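Endonuclease IV (Thermus thermophilus, PDB 3AAM) cleaves phosphodiester bonds at apurinic or apyrimidinic sites in DNA as a metal-dependent repair endonuclease, and also has 3'-5' exonuclease activity. Local coordinates at residues 30-41 / 64-74. Sequence-based numbering, arbitrary orientation.
Sequences AFQIFAKSPRSW and LPAVIHASYLV. With PO4 (phosphate ion), chain C.
Strands 31-34 and 66-69 run parallel, joined by backbone hydrogen bonds from F31 N to P65 O, V67 N to F31 O, I33 N to V67 O and H69 N to I33 O. With helix 48-60 they form a beta-alpha-beta unit of the TIM barrel. Just past the H69 N to I33 O bond, a water bridges A35 N and H69 O, accepting from the first and donating to the second.

F31, I33, A66 and I68 share the face turned to the surrounding helices. A66 CB sits over one face of the F31 ring, 4.1 Å from its centroid. I33 CG1 meets I68 CG1 at 3.9 Å. F31 and I33 also pack on helix 15-26, and I68 on helix 82-100.

Q32, V67, F34 and H69 lie on the other face. The Q32 chain is extended, with CG anti to the backbone N (chi1 176°), and its amide reaches the edge of the H69 ring. NE2 of Q32 is 3.4 Å from CD2 of H69, with the two planes 76° apart. The same NE2 is hydrogen-bonded to E248 OE2. H69 ND1 donates to A70 O at 2.6 Å, close to the ring plane, and H69 NE2 donates to phosphate O2 at 2.9 Å. In this crystal the imidazole is held at both nitrogens; the phosphate probably comes from the crystallisation liquor. The H69 side chain is about 7 Å from the bound manganese ion, so this end of the contact borders the metal site.

Beyond the strands, the two loops meet again. L73 CD1 lies over the five-membered ring of W41, 3.8 Å from its centroid. Y72 OH approaches R39 CD, with ring and guanidinium nearly perpendicular. S71 OG accepts from L73 N in an ST turn and donates to a lone pair of P38 O at 2.7 Å.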
loop_
_atom_site.group_PDB
_atom_site.type_symbol
_atom_site.label_atom_id
_atom_site.label_comp_id
_atom_site.label_asym_id
_atom_site.label_seq_id
_atom_site.Cartn_x
_atom_site.Cartn_y
_atom_site.Cartn_z
ATOM N N ALA A 30 -9.872 -6.674 5.140
ATOM C CA ALA A 30 -9.131 -6.204 3.976
ATOM C C ALA A 30 -7.793 -6.924 3.999
ATOM O O ALA A 30 -7.369 -7.405 5.048
ATOM C CB ALA A 30 -8.918 -4.695 4.051
ATOM N N PHE A 31 -7.136 -7.021 2.848
ATOM C CA PHE A 31 -5.827 -7.665 2.807
ATOM C C PHE A 31 -4.987 -7.216 1.621
ATOM O O PHE A 31 -5.487 -6.606 0.673
ATOM C CB PHE A 31 -5.957 -9.201 2.842
ATOM C CG PHE A 31 -6.499 -9.812 1.580
ATOM C CD1 PHE A 31 -5.640 -10.234 0.565
ATOM C CD2 PHE A 31 -7.866 -9.984 1.409
ATOM C CE1 PHE A 31 -6.144 -10.822 -0.603
ATOM C CE2 PHE A 31 -8.375 -10.566 0.250
ATOM C CZ PHE A 31 -7.514 -10.986 -0.756
ATOM N N GLN A 32 -3.697 -7.510 1.701
ATOM C CA GLN A 32 -2.743 -7.134 0.671
ATOM C C GLN A 32 -1.837 -8.316 0.365
ATOM O O GLN A 32 -1.520 -9.101 1.248
ATOM C CB GLN A 32 -1.917 -5.945 1.174
ATOM C CG GLN A 32 -0.804 -5.490 0.253
ATOM C CD GLN A 32 -0.130 -4.231 0.759
ATOM O OE1 GLN A 32 -0.664 -3.132 0.622
ATOM N NE2 GLN A 32 1.040 -4.391 1.368
ATOM N N ILE A 33 -1.429 -8.426 -0.895
ATOM C CA ILE A 33 -0.545 -9.494 -1.345
ATOM C C ILE A 33 0.383 -8.958 -2.425
ATOM O O ILE A 33 0.211 -7.834 -2.904
ATOM C CB ILE A 33 -1.333 -10.651 -1.990
ATOM C CG1 ILE A 33 -2.192 -10.110 -3.139
ATOM C CG2 ILE A 33 -2.206 -11.353 -0.956
ATOM C CD1 ILE A 33 -2.820 -11.197 -4.009
ATOM N N PHE A 34 1.379 -9.761 -2.787
ATOM C CA PHE A 34 2.290 -9.414 -3.871
ATOM C C PHE A 34 1.717 -10.210 -5.038
ATOM O O PHE A 34 0.897 -11.105 -4.825
ATOM C CB PHE A 34 3.716 -9.907 -3.601
ATOM C CG PHE A 34 4.457 -9.125 -2.554
ATOM C CD1 PHE A 34 4.619 -7.749 -2.673
ATOM C CD2 PHE A 34 5.032 -9.776 -1.466
ATOM C CE1 PHE A 34 5.345 -7.030 -1.723
ATOM C CE2 PHE A 34 5.761 -9.066 -0.507
ATOM C CZ PHE A 34 5.916 -7.691 -0.638
ATOM N N ALA A 35 2.134 -9.889 -6.260
ATOM C CA ALA A 35 1.668 -10.618 -7.438
ATOM C C ALA A 35 2.708 -11.665 -7.836
ATOM O O ALA A 35 2.482 -12.479 -8.734
ATOM C CB ALA A 35 1.414 -9.652 -8.590
ATOM N N LYS A 36 3.851 -11.618 -7.159
ATOM C CA LYS A 36 4.952 -12.555 -7.364
ATOM C C LYS A 36 5.981 -12.282 -6.276
ATOM O O LYS A 36 5.897 -11.266 -5.585
ATOM C CB LYS A 36 5.593 -12.385 -8.749
ATOM C CG LYS A 36 6.363 -11.091 -8.967
ATOM C CD LYS A 36 5.478 -10.004 -9.523
ATOM C CE LYS A 36 6.305 -8.867 -10.104
ATOM N NZ LYS A 36 5.442 -7.908 -10.847
ATOM N N SER A 37 6.941 -13.187 -6.105
ATOM C CA SER A 37 7.961 -12.993 -5.084
ATOM C C SER A 37 8.632 -11.642 -5.302
ATOM O O SER A 37 9.068 -11.328 -6.409
ATOM C CB SER A 37 9.009 -14.105 -5.150
ATOM O OG SER A 37 10.004 -13.908 -4.160
ATOM N N PRO A 38 8.716 -10.821 -4.246
ATOM C CA PRO A 38 9.337 -9.496 -4.334
ATOM C C PRO A 38 10.852 -9.539 -4.520
ATOM O O PRO A 38 11.463 -8.547 -4.912
ATOM C CB PRO A 38 8.929 -8.842 -3.018
ATOM C CG PRO A 38 8.870 -10.007 -2.078
ATOM C CD PRO A 38 8.155 -11.050 -2.902
ATOM N N ARG A 39 11.450 -10.692 -4.240
ATOM C CA ARG A 39 12.892 -10.855 -4.367
ATOM C C ARG A 39 13.357 -11.105 -5.799
ATOM O O ARG A 39 14.547 -11.007 -6.092
ATOM C CB ARG A 39 13.366 -12.007 -3.478
ATOM C CG ARG A 39 14.224 -11.587 -2.293
ATOM C CD ARG A 39 13.472 -10.685 -1.331
ATOM N NE ARG A 39 14.243 -10.444 -0.113
ATOM C CZ ARG A 39 13.836 -9.675 0.891
ATOM N NH1 ARG A 39 12.660 -9.064 0.829
ATOM N NH2 ARG A 39 14.604 -9.522 1.962
ATOM N N SER A 40 12.431 -11.432 -6.691
ATOM C CA SER A 40 12.806 -11.692 -8.076
ATOM C C SER A 40 11.952 -10.930 -9.080
ATOM O O SER A 40 10.801 -10.598 -8.806
ATOM C CB SER A 40 12.744 -13.195 -8.364
ATOM O OG SER A 40 11.477 -13.733 -8.030
ATOM N N TRP A 41 12.532 -10.655 -10.246
ATOM C CA TRP A 41 11.840 -9.927 -11.301
ATOM C C TRP A 41 10.911 -10.813 -12.124
ATOM O O TRP A 41 10.025 -10.314 -12.816
ATOM C CB TRP A 41 12.848 -9.271 -12.252
ATOM C CG TRP A 41 13.670 -8.179 -11.642
ATOM C CD1 TRP A 41 14.917 -8.292 -11.096
ATOM C CD2 TRP A 41 13.306 -6.801 -11.533
ATOM N NE1 TRP A 41 15.356 -7.064 -10.658
ATOM C CE2 TRP A 41 14.384 -6.131 -10.914
ATOM C CE3 TRP A 41 12.174 -6.064 -11.901
ATOM C CZ2 TRP A 41 14.362 -4.758 -10.655
ATOM C CZ3 TRP A 41 12.152 -4.699 -11.642
ATOM C CH2 TRP A 41 13.240 -4.060 -11.025
ATOM N N LEU A 64 -13.791 -8.957 0.542
ATOM C CA LEU A 64 -12.883 -8.031 1.209
ATOM C C LEU A 64 -11.995 -7.279 0.234
ATOM O O LEU A 64 -11.434 -7.868 -0.689
ATOM C CB LEU A 64 -11.986 -8.780 2.191
ATOM C CG LEU A 64 -12.539 -9.271 3.525
ATOM C CD1 LEU A 64 -13.776 -10.127 3.326
ATOM C CD2 LEU A 64 -11.440 -10.054 4.223
ATOM N N PRO A 65 -11.852 -5.961 0.437
ATOM C CA PRO A 65 -11.012 -5.145 -0.438
ATOM C C PRO A 65 -9.612 -5.730 -0.442
ATOM O O PRO A 65 -9.081 -6.121 0.608
ATOM C CB PRO A 65 -11.055 -3.774 0.223
ATOM C CG PRO A 65 -12.406 -3.749 0.854
ATOM C CD PRO A 65 -12.512 -5.127 1.455
ATOM N N ALA A 66 -9.012 -5.789 -1.623
ATOM C CA ALA A 66 -7.676 -6.339 -1.757
ATOM C C ALA A 66 -6.743 -5.344 -2.421
ATOM O O ALA A 66 -7.168 -4.497 -3.209
ATOM C CB ALA A 66 -7.726 -7.623 -2.564
ATOM N N VAL A 67 -5.463 -5.452 -2.090
ATOM C CA VAL A 67 -4.452 -4.576 -2.648
ATOM C C VAL A 67 -3.251 -5.411 -3.055
ATOM O O VAL A 67 -2.852 -6.319 -2.330
ATOM C CB VAL A 67 -3.947 -3.545 -1.605
ATOM C CG1 VAL A 67 -2.923 -2.627 -2.239
ATOM C CG2 VAL A 67 -5.108 -2.749 -1.038
ATOM N N ILE A 68 -2.688 -5.115 -4.220
ATOM C CA ILE A 68 -1.491 -5.808 -4.665
ATOM C C ILE A 68 -0.347 -4.809 -4.523
ATOM O O ILE A 68 -0.430 -3.684 -5.020
ATOM C CB ILE A 68 -1.605 -6.289 -6.134
ATOM C CG1 ILE A 68 -2.394 -7.602 -6.169
ATOM C CG2 ILE A 68 -0.217 -6.464 -6.746
ATOM C CD1 ILE A 68 -2.636 -8.164 -7.558
ATOM N N HIS A 69 0.702 -5.214 -3.814
ATOM C CA HIS A 69 1.859 -4.356 -3.608
ATOM C C HIS A 69 2.936 -4.717 -4.628
ATOM O O HIS A 69 3.220 -5.895 -4.841
ATOM C CB HIS A 69 2.422 -4.554 -2.192
ATOM C CG HIS A 69 3.255 -3.409 -1.701
ATOM N ND1 HIS A 69 4.358 -2.938 -2.380
ATOM C CD2 HIS A 69 3.133 -2.629 -0.599
ATOM C CE1 HIS A 69 4.877 -1.917 -1.722
ATOM N NE2 HIS A 69 4.154 -1.710 -0.637
ATOM N N ALA A 70 3.517 -3.708 -5.268
ATOM C CA ALA A 70 4.590 -3.931 -6.230
ATOM C C ALA A 70 5.850 -4.235 -5.424
ATOM O O ALA A 70 5.937 -3.893 -4.245
ATOM C CB ALA A 70 4.801 -2.681 -7.084
ATOM N N SER A 71 6.832 -4.873 -6.048
ATOM C CA SER A 71 8.063 -5.190 -5.336
ATOM C C SER A 71 8.884 -3.945 -5.044
ATOM O O SER A 71 8.754 -2.929 -5.724
ATOM C CB SER A 71 8.921 -6.155 -6.147
ATOM O OG SER A 71 10.206 -6.270 -5.558
ATOM N N TYR A 72 9.737 -4.035 -4.029
ATOM C CA TYR A 72 10.603 -2.930 -3.659
ATOM C C TYR A 72 11.628 -2.741 -4.777
ATOM O O TYR A 72 12.276 -1.699 -4.873
ATOM C CB TYR A 72 11.316 -3.246 -2.340
ATOM C CG TYR A 72 12.189 -4.481 -2.404
ATOM C CD1 TYR A 72 13.496 -4.416 -2.887
ATOM C CD2 TYR A 72 11.699 -5.723 -2.002
ATOM C CE1 TYR A 72 14.292 -5.559 -2.969
ATOM C CE2 TYR A 72 12.483 -6.868 -2.079
ATOM C CZ TYR A 72 13.779 -6.781 -2.564
ATOM O OH TYR A 72 14.559 -7.913 -2.637
ATOM N N LEU A 73 11.762 -3.762 -5.620
ATOM C CA LEU A 73 12.702 -3.728 -6.733
ATOM C C LEU A 73 12.333 -2.660 -7.747
ATOM O O LEU A 73 13.194 -2.120 -8.436
ATOM C CB LEU A 73 12.742 -5.084 -7.445
ATOM C CG LEU A 73 13.369 -6.247 -6.679
ATOM C CD1 LEU A 73 13.275 -7.512 -7.521
ATOM C CD2 LEU A 73 14.818 -5.917 -6.345
ATOM N N VAL A 74 11.046 -2.362 -7.840
ATOM C CA VAL A 74 10.580 -1.372 -8.797
ATOM C C VAL A 74 11.072 0.033 -8.472
ATOM O O VAL A 74 10.851 0.542 -7.374
ATOM C CB VAL A 74 9.038 -1.361 -8.868
ATOM C CG1 VAL A 74 8.568 -0.302 -9.854
ATOM C CG2 VAL A 74 8.534 -2.729 -9.288
HETATM P P PO4 C . 6.625 -0.133 1.489
HETATM O O1 PO4 C . 7.286 -1.561 1.530
HETATM O O2 PO4 C . 5.068 -0.270 1.701
HETATM O O3 PO4 C . 7.232 0.747 2.621
HETATM O O4 PO4 C . 6.922 0.538 0.093
HETATM O O HOH W 1 3.888 -7.717 -6.833
HETATM O O HOH W 2 6.477 -5.636 -8.716
#